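Local coordinates for tailspike protein (Acinetobacter phage vB_ApiP_P1, PDB 6E1R), which probably binds and hydrolyses capsular polysaccharide of its Acinetobacter host, as a trimeric phage tailspike, at residues G77-T80 with V81-G85; S193-H197 with C198-R202; G399-D403 with I404-T408; N340-S344 with V345-K349; N471-G475 with T476-A480. All coordinates share one frame; numbering follows the deposited sequence.

Contact 1. Residues G77-T80 with V81-G85; sequences GVLT and VSACG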
loop_
_atom_site.group_PDB
_atom_site.type_symbol
_atom_site.label_atom_id
_atom_site.label_comp_id
_atom_site.label_asym_id
_atom_site.label_seq_id
_atom_site.Cartn_x
_atom_site.Cartn_y
_atom_site.Cartn_z
ATOM N N GLY A 77 6.593 -30.548 -26.602
ATOM C CA GLY A 77 5.784 -30.467 -25.403
ATOM C C GLY A 77 4.974 -29.199 -25.291
ATOM O O GLY A 77 4.505 -28.866 -24.200
ATOM N N VAL A 78 4.790 -28.482 -26.396
ATOM C CA VAL A 78 4.103 -27.197 -26.398
ATOM C C VAL A 78 3.218 -27.118 -27.634
ATOM O O VAL A 78 3.624 -27.520 -28.729
ATOM C CB VAL A 78 5.113 -26.030 -26.355
ATOM C CG1 VAL A 78 4.637 -24.859 -27.202
ATOM C CG2 VAL A 78 5.343 -25.591 -24.919
ATOM N N LEU A 79 2.003 -26.607 -27.452
ATOM C CA LEU A 79 1.086 -26.363 -28.557
ATOM C C LEU A 79 1.308 -24.950 -29.087
ATOM O O LEU A 79 1.214 -23.978 -28.331
ATOM C CB LEU A 79 -0.364 -26.553 -28.112
ATOM C CG LEU A 79 -1.426 -26.356 -29.197
ATOM C CD1 LEU A 79 -1.110 -27.202 -30.420
ATOM C CD2 LEU A 79 -2.812 -26.683 -28.665
ATOM N N THR A 80 1.589 -24.838 -30.382
ATOM C CA THR A 80 1.905 -23.566 -31.011
ATOM C C THR A 80 0.836 -23.227 -32.039
ATOM O O THR A 80 0.193 -24.118 -32.603
ATOM C CB THR A 80 3.282 -23.591 -31.696
ATOM O OG1 THR A 80 3.276 -24.553 -32.758
ATOM C CG2 THR A 80 4.367 -23.962 -30.699
ATOM N N VAL A 81 0.644 -21.925 -32.272
ATOM C CA VAL A 81 -0.332 -21.497 -33.271
ATOM C C VAL A 81 0.106 -21.940 -34.663
ATOM O O VAL A 81 -0.735 -22.152 -35.546
ATOM C CB VAL A 81 -0.567 -19.971 -33.201
ATOM C CG1 VAL A 81 -0.558 -19.489 -31.759
ATOM C CG2 VAL A 81 0.456 -19.211 -34.035
ATOM N N SER A 82 1.415 -22.092 -34.883
ATOM C CA SER A 82 1.892 -22.591 -36.168
ATOM C C SER A 82 1.438 -24.020 -36.410
ATOM O O SER A 82 1.168 -24.401 -37.554
ATOM C CB SER A 82 3.418 -22.513 -36.234
ATOM O OG SER A 82 3.869 -21.173 -36.161
ATOM N N ALA A 83 1.339 -24.821 -35.350
ATOM C CA ALA A 83 0.832 -26.182 -35.467
ATOM C C ALA A 83 -0.673 -26.242 -35.691
ATOM O O ALA A 83 -1.211 -27.344 -35.840
ATOM C CB ALA A 83 1.202 -26.983 -34.217
ATOM N N CYS A 84 -1.365 -25.103 -35.717
ATOM C CA CYS A 84 -2.802 -25.070 -35.951
ATOM C C CYS A 84 -3.168 -24.441 -37.290
ATOM O O CYS A 84 -4.342 -24.129 -37.515
ATOM C CB CYS A 84 -3.507 -24.330 -34.812
ATOM S SG CYS A 84 -3.273 -25.081 -33.184
ATOM N N GLY A 85 -2.199 -24.243 -38.179
ATOM C CA GLY A 85 -2.467 -23.707 -39.497
ATOM C C GLY A 85 -2.014 -22.283 -39.740
ATOM O O GLY A 85 -2.330 -21.728 -40.799
#
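Ala-83 N donates to two oxygens of Thr-80. The better bond goes to the side chain: Ala-83 N to Thr-80 OG1 is 3.2 Å, with an N-H...O angle of 146°. The second, from Ala-83 N to Thr-80 O, is 3.1 Å but strongly bent and weak. With chi1 at 63°, OG1 lies between the backbone N and the carbonyl carbon of its own residue, and both oxygens face the same amide. This pairing resembles an ST motif, although its main-chain bond is weak. It holds the chain as it leaves the short, weakly bonded strand 79-80 and enters the 3-10 segment 82-83. Cys-84 N continues the turn with a bond of 3.0 Å to Val-81 O. Strand 79-80 is the first of a run of parallel strands, paired with strand 111-113, as expected where a tailspike beta-helix begins. Val-81 continues this pairing through its backbone bond to Val-112. Ser-82 OG hydrogen-bonds Asp-114. Ala-83 points its methyl back at Thr-80, with CB 3.5 Å from Thr-80 OG1. Leu-79 swings its CG away from its own amide nitrogen, chi1 -179°, and so brings CD1 to 4.1 Å from Cys-84 SG. Helix 94-106 covers this apolar side: Thr-103 and Ala-104 touch Leu-79, and Ala-100 touches Cys-84.

Contact 2. Residues S193-H197 with C198-R202; sequences STFDH and CVFDR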
loop_
_atom_site.group_PDB
_atom_site.type_symbol
_atom_site.label_atom_id
_atom_site.label_comp_id
_atom_site.label_asym_id
_atom_site.label_seq_id
_atom_site.Cartn_x
_atom_site.Cartn_y
_atom_site.Cartn_z
ATOM N N SER A 193 -8.744 -12.828 -15.158
ATOM C CA SER A 193 -7.673 -12.850 -16.142
ATOM C C SER A 193 -6.417 -12.210 -15.564
ATOM O O SER A 193 -6.449 -11.527 -14.537
ATOM C CB SER A 193 -8.090 -12.124 -17.427
ATOM O OG SER A 193 -7.089 -12.243 -18.423
ATOM N N THR A 194 -5.300 -12.444 -16.247
ATOM C CA THR A 194 -4.020 -11.855 -15.880
ATOM C C THR A 194 -3.330 -11.368 -17.144
ATOM O O THR A 194 -3.243 -12.108 -18.128
ATOM C CB THR A 194 -3.122 -12.861 -15.146
ATOM O OG1 THR A 194 -3.772 -13.304 -13.948
ATOM C CG2 THR A 194 -1.786 -12.224 -14.789
ATOM N N PHE A 195 -2.861 -10.126 -17.121
ATOM C CA PHE A 195 -2.118 -9.535 -18.230
ATOM C C PHE A 195 -0.689 -9.305 -17.751
ATOM O O PHE A 195 -0.415 -8.349 -17.021
ATOM C CB PHE A 195 -2.780 -8.246 -18.703
ATOM C CG PHE A 195 -4.157 -8.448 -19.267
ATOM C CD1 PHE A 195 -5.268 -8.448 -18.437
ATOM C CD2 PHE A 195 -4.341 -8.658 -20.624
ATOM C CE1 PHE A 195 -6.537 -8.638 -18.952
ATOM C CE2 PHE A 195 -5.608 -8.853 -21.145
ATOM C CZ PHE A 195 -6.708 -8.843 -20.308
ATOM N N ASP A 196 0.218 -10.191 -18.159
ATOM C CA ASP A 196 1.608 -10.168 -17.714
ATOM C C ASP A 196 2.470 -9.558 -18.813
ATOM O O ASP A 196 2.684 -10.179 -19.860
ATOM C CB ASP A 196 2.081 -11.578 -17.363
ATOM C CG ASP A 196 3.496 -11.603 -16.815
ATOM O OD1 ASP A 196 4.058 -10.523 -16.541
ATOM O OD2 ASP A 196 4.048 -12.712 -16.657
ATOM N N HIS A 197 2.960 -8.339 -18.571
ATOM C CA HIS A 197 3.881 -7.652 -19.481
ATOM C C HIS A 197 3.307 -7.537 -20.891
ATOM O O HIS A 197 4.032 -7.617 -21.885
ATOM C CB HIS A 197 5.249 -8.338 -19.512
ATOM C CG HIS A 197 6.030 -8.194 -18.243
ATOM N ND1 HIS A 197 5.682 -8.835 -17.074
ATOM C CD2 HIS A 197 7.148 -7.482 -17.963
ATOM C CE1 HIS A 197 6.549 -8.523 -16.128
ATOM N NE2 HIS A 197 7.449 -7.704 -16.641
ATOM N N CYS A 198 1.996 -7.337 -20.985
ATOM C CA CYS A 198 1.365 -7.144 -22.281
ATOM C C CYS A 198 1.468 -5.685 -22.703
ATOM O O CYS A 198 1.296 -4.773 -21.891
ATOM C CB CYS A 198 -0.099 -7.586 -22.247
ATOM S SG CYS A 198 -0.331 -9.369 -22.027
ATOM N N VAL A 199 1.753 -5.471 -23.983
ATOM C CA VAL A 199 1.930 -4.139 -24.542
ATOM C C VAL A 199 0.748 -3.837 -25.450
ATOM O O VAL A 199 0.298 -4.700 -26.211
ATOM C CB VAL A 199 3.261 -4.023 -25.310
ATOM C CG1 VAL A 199 3.441 -2.619 -25.867
ATOM C CG2 VAL A 199 4.426 -4.400 -24.409
ATOM N N PHE A 200 0.240 -2.612 -25.358
ATOM C CA PHE A 200 -0.899 -2.162 -26.148
ATOM C C PHE A 200 -0.441 -0.985 -26.997
ATOM O O PHE A 200 -0.206 0.111 -26.475
ATOM C CB PHE A 200 -2.076 -1.791 -25.247
ATOM C CG PHE A 200 -2.619 -2.953 -24.462
ATOM C CD1 PHE A 200 -2.005 -3.364 -23.289
ATOM C CD2 PHE A 200 -3.738 -3.641 -24.903
ATOM C CE1 PHE A 200 -2.501 -4.438 -22.570
ATOM C CE2 PHE A 200 -4.238 -4.713 -24.187
ATOM C CZ PHE A 200 -3.619 -5.112 -23.018
ATOM N N ASP A 201 -0.306 -1.219 -28.299
ATOM C CA ASP A 201 0.216 -0.204 -29.200
ATOM C C ASP A 201 -0.769 0.950 -29.339
ATOM O O ASP A 201 -1.989 0.765 -29.310
ATOM C CB ASP A 201 0.513 -0.822 -30.569
ATOM C CG ASP A 201 1.391 0.062 -31.433
ATOM O OD1 ASP A 201 0.911 1.123 -31.881
ATOM O OD2 ASP A 201 2.564 -0.303 -31.660
ATOM N N ARG A 202 -0.220 2.156 -29.498
ATOM C CA ARG A 202 -1.046 3.350 -29.619
ATOM C C ARG A 202 -1.835 3.386 -30.921
ATOM O O ARG A 202 -2.737 4.219 -31.055
ATOM C CB ARG A 202 -0.173 4.600 -29.512
ATOM C CG ARG A 202 -0.771 5.715 -28.673
ATOM C CD ARG A 202 0.048 6.985 -28.814
ATOM N NE ARG A 202 1.484 6.724 -28.752
ATOM C CZ ARG A 202 2.411 7.518 -29.277
ATOM N NH1 ARG A 202 2.057 8.629 -29.911
ATOM N NH2 ARG A 202 3.695 7.203 -29.173
#
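Between Phe-195 and Cys-198 the chain turns a corner at His-197, whose phi and psi of 56° and 36° lie in the left-handed helical region. The corner separates strand 194-196 from strand 199-200, and no hydrogen bond crosses it. Cys-198 SG sits in the bend. It lies at the edge of the Phe-195 ring, near its plane, and is 4.3 Å from Phe-195 CB. Phe-200 arrives from beyond the corner: its CZ is 4.3 Å from Phe-195 CD2. The rings are turned so that CD2 lies near the plane of the Phe-200 ring, at its edge, while CZ approaches Phe-195 obliquely. Such corners join successive faces of a parallel beta-helix, the fold indicated by the strand pairing here. Both phenylalanines belong to aromatic stacks between neighbouring strands: Phe-195 stacks with Phe-217 and Phe-200 with Phe-222. On the other side of the chain, His-197 ND1 is modelled as donating to Asp-196 OD1, at a length too short to trust. The imidazole is also held from the third subunit: His-197 NE2 bonds to Thr-194 OG1 of that subunit, and its Tyr-165 meets the imidazole edge-to-face.

Contact 3. Residues G399-D403 with I404-T408; sequences GSIGD and IRTLT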
loop_
_atom_site.group_PDB
_atom_site.type_symbol
_atom_site.label_atom_id
_atom_site.label_comp_id
_atom_site.label_asym_id
_atom_site.label_seq_id
_atom_site.Cartn_x
_atom_site.Cartn_y
_atom_site.Cartn_z
ATOM N N GLY A 399 -1.262 27.410 -10.889
ATOM C CA GLY A 399 -1.337 26.537 -9.735
ATOM C C GLY A 399 -1.884 27.240 -8.506
ATOM O O GLY A 399 -1.709 28.442 -8.311
ATOM N N SER A 400 -2.562 26.463 -7.664
ATOM C CA SER A 400 -3.184 26.997 -6.463
ATOM C C SER A 400 -3.436 25.857 -5.489
ATOM O O SER A 400 -3.773 24.744 -5.901
ATOM C CB SER A 400 -4.500 27.715 -6.786
ATOM O OG SER A 400 -5.428 26.828 -7.385
ATOM N N ILE A 401 -3.270 26.143 -4.199
ATOM C CA ILE A 401 -3.579 25.185 -3.144
ATOM C C ILE A 401 -4.618 25.703 -2.164
ATOM O O ILE A 401 -5.168 24.902 -1.391
ATOM C CB ILE A 401 -2.307 24.749 -2.380
ATOM C CG1 ILE A 401 -1.599 25.965 -1.777
ATOM C CG2 ILE A 401 -1.374 23.966 -3.292
ATOM C CD1 ILE A 401 -0.344 25.616 -1.006
ATOM N N GLY A 402 -4.909 27.000 -2.163
ATOM C CA GLY A 402 -5.919 27.524 -1.257
ATOM C C GLY A 402 -5.486 27.388 0.189
ATOM O O GLY A 402 -4.356 27.730 0.560
ATOM N N ASP A 403 -6.389 26.874 1.020
ATOM C CA ASP A 403 -6.124 26.674 2.437
ATOM C C ASP A 403 -5.617 25.273 2.750
ATOM O O ASP A 403 -5.591 24.886 3.922
ATOM C CB ASP A 403 -7.386 26.959 3.257
ATOM C CG ASP A 403 -7.797 28.416 3.207
ATOM O OD1 ASP A 403 -6.912 29.279 3.017
ATOM O OD2 ASP A 403 -9.004 28.697 3.361
ATOM N N ILE A 404 -5.228 24.505 1.736
ATOM C CA ILE A 404 -4.706 23.161 1.950
ATOM C C ILE A 404 -3.257 23.254 2.404
ATOM O O ILE A 404 -2.462 24.021 1.847
ATOM C CB ILE A 404 -4.848 22.320 0.669
ATOM C CG1 ILE A 404 -6.315 22.272 0.231
ATOM C CG2 ILE A 404 -4.302 20.915 0.883
ATOM C CD1 ILE A 404 -6.542 21.554 -1.082
ATOM N N ARG A 405 -2.906 22.467 3.418
ATOM C CA ARG A 405 -1.581 22.551 4.017
ATOM C C ARG A 405 -0.549 21.806 3.180
ATOM O O ARG A 405 -0.808 20.712 2.671
ATOM C CB ARG A 405 -1.602 21.984 5.436
ATOM C CG ARG A 405 -0.485 22.502 6.328
ATOM C CD ARG A 405 -0.610 21.947 7.737
ATOM N NE ARG A 405 0.312 22.589 8.670
ATOM C CZ ARG A 405 0.556 22.149 9.901
ATOM N NH1 ARG A 405 -0.053 21.058 10.350
ATOM N NH2 ARG A 405 1.409 22.795 10.682
ATOM N N THR A 406 0.630 22.410 3.047
ATOM C CA THR A 406 1.791 21.798 2.418
ATOM C C THR A 406 3.006 22.045 3.301
ATOM O O THR A 406 2.941 22.778 4.293
ATOM C CB THR A 406 2.046 22.343 1.004
ATOM O OG1 THR A 406 2.458 23.713 1.081
ATOM C CG2 THR A 406 0.796 22.235 0.141
ATOM N N LEU A 407 4.126 21.416 2.937
ATOM C CA LEU A 407 5.348 21.587 3.717
ATOM C C LEU A 407 5.838 23.030 3.677
ATOM O O LEU A 407 6.361 23.543 4.674
ATOM C CB LEU A 407 6.431 20.637 3.206
ATOM C CG LEU A 407 6.230 19.152 3.515
ATOM C CD1 LEU A 407 7.375 18.325 2.952
ATOM C CD2 LEU A 407 6.089 18.931 5.012
ATOM N N THR A 408 5.672 23.705 2.540
ATOM C CA THR A 408 6.042 25.109 2.422
ATOM C C THR A 408 4.908 26.059 2.788
ATOM O O THR A 408 5.129 27.274 2.831
ATOM C CB THR A 408 6.524 25.417 0.999
ATOM O OG1 THR A 408 5.501 25.072 0.057
ATOM C CG2 THR A 408 7.788 24.634 0.685
#
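Ile-404 and Ile-401 close a type II' beta turn, with Gly-402 and Asp-403 at its corners. Gly-402 takes phi 66° and psi -132°, as the first corner of such a turn requires. Ile-404 N donates to Ile-401 O at 3.2 Å. The bond is fairly straight at the hydrogen, but the donor stands above the carbonyl plane. Ile-404 also lays its side chain over that oxygen, with CG1 3.3 Å and CD1 3.6 Å from Ile-401 O. Its CG1 branch is there because it points away from its own carbonyl carbon (chi1 -57°). The Ile-404 side chain also touches Ile-385 and Ser-388 of strand 385-389. Asp-403, at the second corner, is exposed, and its side chain packs on Gln-421 of the third subunit. The loop lies between strands 392-395 and 415-420, after the last parallel strands of the shaft. Arg-405 hydrogen-bonds Asn-414 through NH1 and Ser-417 of the third subunit through NH2. Ile-401 reaches across the loop to Thr-406. The two side chains meet tip to tip, methyl to methyl, with Ile-401 CD1 3.7 Å from Thr-406 CG2. The same CD1 lies 3.9 Å from Ile-404 O.

Contact 4. Residues N340-S344 with V345-K349; sequences NRPCS and VAIGK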
loop_
_atom_site.group_PDB
_atom_site.type_symbol
_atom_site.label_atom_id
_atom_site.label_comp_id
_atom_site.label_asym_id
_atom_site.label_seq_id
_atom_site.Cartn_x
_atom_site.Cartn_y
_atom_site.Cartn_z
ATOM N N ASN A 340 4.549 16.064 -11.051
ATOM C CA ASN A 340 5.106 17.248 -11.704
ATOM C C ASN A 340 4.154 17.663 -12.822
ATOM O O ASN A 340 4.206 17.119 -13.927
ATOM C CB ASN A 340 6.504 16.955 -12.237
ATOM C CG ASN A 340 7.198 18.194 -12.762
ATOM O OD1 ASN A 340 6.752 19.316 -12.526
ATOM N ND2 ASN A 340 8.297 17.995 -13.481
ATOM N N ARG A 341 3.281 18.637 -12.534
ATOM C CA ARG A 341 2.252 19.071 -13.477
ATOM C C ARG A 341 1.334 17.922 -13.872
ATOM O O ARG A 341 1.350 17.481 -15.028
ATOM C CB ARG A 341 2.861 19.714 -14.727
ATOM C CG ARG A 341 3.742 20.921 -14.470
ATOM C CD ARG A 341 4.401 21.381 -15.758
ATOM N NE ARG A 341 4.392 22.837 -15.885
ATOM C CZ ARG A 341 5.358 23.652 -15.476
ATOM N NH1 ARG A 341 6.441 23.168 -14.884
ATOM N NH2 ARG A 341 5.230 24.960 -15.655
ATOM N N PRO A 342 0.510 17.420 -12.948
ATOM C CA PRO A 342 -0.347 16.273 -13.280
ATOM C C PRO A 342 -1.525 16.626 -14.169
ATOM O O PRO A 342 -2.059 15.731 -14.836
ATOM C CB PRO A 342 -0.817 15.782 -11.907
ATOM C CG PRO A 342 -0.813 17.010 -11.063
ATOM C CD PRO A 342 0.340 17.851 -11.549
ATOM N N CYS A 343 -1.953 17.884 -14.198
ATOM C CA CYS A 343 -3.116 18.298 -14.976
ATOM C C CYS A 343 -3.093 19.819 -15.097
ATOM O O CYS A 343 -2.113 20.472 -14.725
ATOM C CB CYS A 343 -4.412 17.797 -14.333
ATOM S SG CYS A 343 -4.583 18.276 -12.610
ATOM N N SER A 344 -4.186 20.388 -15.609
ATOM C CA SER A 344 -4.248 21.813 -15.893
ATOM C C SER A 344 -5.309 22.574 -15.108
ATOM O O SER A 344 -5.186 23.797 -14.983
ATOM C CB SER A 344 -4.484 22.050 -17.392
ATOM O OG SER A 344 -5.719 21.502 -17.807
ATOM N N VAL A 345 -6.335 21.905 -14.582
ATOM C CA VAL A 345 -7.384 22.599 -13.841
ATOM C C VAL A 345 -7.400 22.149 -12.384
ATOM O O VAL A 345 -7.234 22.964 -11.471
ATOM C CB VAL A 345 -8.761 22.380 -14.496
ATOM C CG1 VAL A 345 -9.833 23.156 -13.748
ATOM C CG2 VAL A 345 -8.723 22.798 -15.957
ATOM N N ALA A 346 -7.597 20.852 -12.156
ATOM C CA ALA A 346 -7.638 20.313 -10.804
ATOM C C ALA A 346 -7.361 18.819 -10.863
ATOM O O ALA A 346 -7.818 18.139 -11.782
ATOM C CB ALA A 346 -8.992 20.578 -10.135
ATOM N N ILE A 347 -6.610 18.314 -9.880
ATOM C CA ILE A 347 -6.294 16.888 -9.849
ATOM C C ILE A 347 -7.568 16.067 -9.689
ATOM O O ILE A 347 -7.854 15.167 -10.487
ATOM C CB ILE A 347 -5.279 16.583 -8.733
ATOM C CG1 ILE A 347 -3.955 17.300 -9.006
ATOM C CG2 ILE A 347 -5.062 15.085 -8.604
ATOM C CD1 ILE A 347 -2.937 17.140 -7.899
ATOM N N GLY A 348 -8.355 16.372 -8.663
ATOM C CA GLY A 348 -9.607 15.676 -8.456
ATOM C C GLY A 348 -10.806 16.538 -8.786
ATOM O O GLY A 348 -10.976 17.619 -8.214
ATOM N N LYS A 349 -11.646 16.075 -9.707
ATOM C CA LYS A 349 -12.864 16.778 -10.088
ATOM C C LYS A 349 -14.063 15.973 -9.614
ATOM O O LYS A 349 -14.206 14.798 -9.969
ATOM C CB LYS A 349 -12.929 16.997 -11.599
ATOM C CG LYS A 349 -14.273 17.522 -12.088
ATOM C CD LYS A 349 -14.642 18.841 -11.424
ATOM C CE LYS A 349 -16.031 19.298 -11.849
ATOM N NZ LYS A 349 -16.457 20.546 -11.153
#
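Cys-343 and Ile-347 face each other across a tight reversal of the chain, in which residues 342-344 and 345-347 run 155° apart. Cys-343 holds SG between its backbone N and carbonyl carbon, chi1 54°. That rotation sends the sulfur across the bend toward 346-347. SG then lies over the peptide that joins Ala-346 to Ile-347, 3.4 Å from Ile-347 N, and touches Ile-347 CG1 at 3.8 Å. Ile-347 meets it with an extended side chain. Its CG1 points away from its own carbonyl carbon, and the straight chi2 of 175° carries CD1 on past the sulfur to the proline. There the two side chains cross obliquely. Pro-342 CG is 3.8 Å from both Ile-347 CG1 and Ile-347 CD1. Sulfur, ring and branch therefore form one apolar patch on the inside of the bend. At the outer end, Ser-344 turns OG toward Val-345, whose CG2 comes within 3.8 Å of Ser-344 OG. The hydroxyl has a weak bond to Thr-314 O. No hydrogen bond joins the two halves, but backbone bonds tie Ser-344 to Thr-314 and Val-345 to Pro-315. The bend is a connection of the parallel beta-helix, leading from strand 331-338 on one face into strand 346-350 on another, with a further corner at 347-348. Strand 316-320 lies against Pro-342 and Cys-343 through Val-317. Leu-367 of strand 364-367 covers Pro-342 and Ile-347, and Ile-308 of strand 306-309 also packs on the proline.

Contact 5. Residues N471-G475 with T476-A480; sequences NAIFG and TTAAA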
loop_
_atom_site.group_PDB
_atom_site.type_symbol
_atom_site.label_atom_id
_atom_site.label_comp_id
_atom_site.label_asym_id
_atom_site.label_seq_id
_atom_site.Cartn_x
_atom_site.Cartn_y
_atom_site.Cartn_z
ATOM N N ASN A 471 -19.916 39.003 22.568
ATOM C CA ASN A 471 -19.455 40.186 21.851
ATOM C C ASN A 471 -20.577 40.617 20.917
ATOM O O ASN A 471 -20.807 39.984 19.880
ATOM C CB ASN A 471 -18.167 39.901 21.080
ATOM C CG ASN A 471 -17.609 41.136 20.394
ATOM O OD1 ASN A 471 -16.779 41.036 19.491
ATOM N ND2 ASN A 471 -18.052 42.309 20.831
ATOM N N ALA A 472 -21.274 41.687 21.285
ATOM C CA ALA A 472 -22.362 42.224 20.483
ATOM C C ALA A 472 -21.850 43.391 19.654
ATOM O O ALA A 472 -21.100 44.236 20.149
ATOM C CB ALA A 472 -23.527 42.674 21.366
ATOM N N ILE A 473 -22.256 43.428 18.386
ATOM C CA ILE A 473 -21.837 44.469 17.460
ATOM C C ILE A 473 -23.056 45.003 16.723
ATOM O O ILE A 473 -24.115 44.373 16.679
ATOM C CB ILE A 473 -20.785 43.964 16.449
ATOM C CG1 ILE A 473 -21.373 42.834 15.603
ATOM C CG2 ILE A 473 -19.522 43.512 17.165
ATOM C CD1 ILE A 473 -20.551 42.492 14.385
ATOM N N PHE A 474 -22.889 46.185 16.140
ATOM C CA PHE A 474 -23.909 46.786 15.293
ATOM C C PHE A 474 -23.762 46.256 13.873
ATOM O O PHE A 474 -22.666 46.290 13.303
ATOM C CB PHE A 474 -23.793 48.310 15.308
ATOM C CG PHE A 474 -24.871 49.009 14.535
ATOM C CD1 PHE A 474 -26.206 48.819 14.853
ATOM C CD2 PHE A 474 -24.552 49.863 13.495
ATOM C CE1 PHE A 474 -27.201 49.466 14.144
ATOM C CE2 PHE A 474 -25.541 50.512 12.782
ATOM C CZ PHE A 474 -26.867 50.314 13.108
ATOM N N GLY A 475 -24.862 45.770 13.308
ATOM C CA GLY A 475 -24.820 45.178 11.986
ATOM C C GLY A 475 -24.731 43.667 12.024
ATOM O O GLY A 475 -25.303 43.027 12.913
ATOM N N THR A 476 -24.013 43.084 11.068
ATOM C CA THR A 476 -23.899 41.635 10.955
ATOM C C THR A 476 -22.478 41.142 11.177
ATOM O O THR A 476 -22.264 40.225 11.979
ATOM C CB THR A 476 -24.403 41.173 9.578
ATOM O OG1 THR A 476 -25.741 41.643 9.375
ATOM C CG2 THR A 476 -24.390 39.657 9.489
ATOM N N THR A 477 -21.496 41.729 10.495
ATOM C CA THR A 477 -20.109 41.295 10.576
ATOM C C THR A 477 -19.238 42.470 10.995
ATOM O O THR A 477 -19.383 43.576 10.463
ATOM C CB THR A 477 -19.629 40.727 9.235
ATOM O OG1 THR A 477 -20.387 39.555 8.913
ATOM C CG2 THR A 477 -18.151 40.366 9.300
ATOM N N ALA A 478 -18.345 42.228 11.951
ATOM C CA ALA A 478 -17.495 43.288 12.471
ATOM C C ALA A 478 -16.514 43.772 11.409
ATOM O O ALA A 478 -16.033 43.004 10.572
ATOM C CB ALA A 478 -16.733 42.804 13.704
ATOM N N ALA A 479 -16.221 45.068 11.455
ATOM C CA ALA A 479 -15.253 45.689 10.564
ATOM C C ALA A 479 -14.568 46.817 11.325
ATOM O O ALA A 479 -14.749 46.969 12.537
ATOM C CB ALA A 479 -15.934 46.179 9.280
ATOM N N ALA A 480 -13.772 47.609 10.614
ATOM C CA ALA A 480 -13.113 48.749 11.234
ATOM C C ALA A 480 -14.145 49.797 11.628
ATOM O O ALA A 480 -14.954 50.228 10.801
ATOM C CB ALA A 480 -12.078 49.350 10.286
HETATM O O HOH W 1 -27.094 41.073 12.031
#
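Ile-473 carries CG1 between its amide nitrogen and its carbonyl carbon, with chi1 at 61°. A nearly straight chi2 of 167° then pushes CD1 out toward the returning loop, where Ala-478 stands. CD1 touches mostly main chain: it is 3.3 Å from Ala-478 N and 3.6 Å from Thr-477 C. It also meets the methyl of Ala-478, 3.9 Å from its CB. The chain bends at Gly-475, which has a positive phi, where strand 465-474 has ended. From there the loop leads to strand 484-494, the antiparallel neighbour of strand 465-474 in the beta-sheet domain at the C-terminal end. At the bend a water joins the two segments. It donates to Gly-475 O at 2.8 Å and bonds to Thr-476 OG1 at 3.0 Å. Thr-476 OG1 points away from its own carbonyl carbon, chi1 -55°, and lies on the side of this water. Beyond the bend, Ala-478 also packs on Ser-463 of the third subunit, and Ala-479 O bonds to the hydroxyl of that same serine. No direct hydrogen bond crosses between 471-475 and 476-480. The contact is apolar, with one methyl against a peptide and a second methyl, and a water links Gly-475 O and Thr-476 OG1.

Along the chain the order is contact 1, contact 2, contact 4, contact 3 and contact 5. Each closes before the next begins, so none nest or cross. Contact 1 links the first strand of the shaft to the loop before helix 94-106. Contact 2 turns a corner farther along; the centres of contacts 1 and 2 are 22 Å apart. Contact 4 lies in the bend that leads from strand 331-338 to strand 346-350, on another face. Contact 3 closes a turn after the shaft's last parallel strands, its nearest atoms about 6 Å from contact 4. Contact 5 begins a loop in the C-terminal antiparallel sheet. Contacts 2, 3 and 5 also touch other subunits.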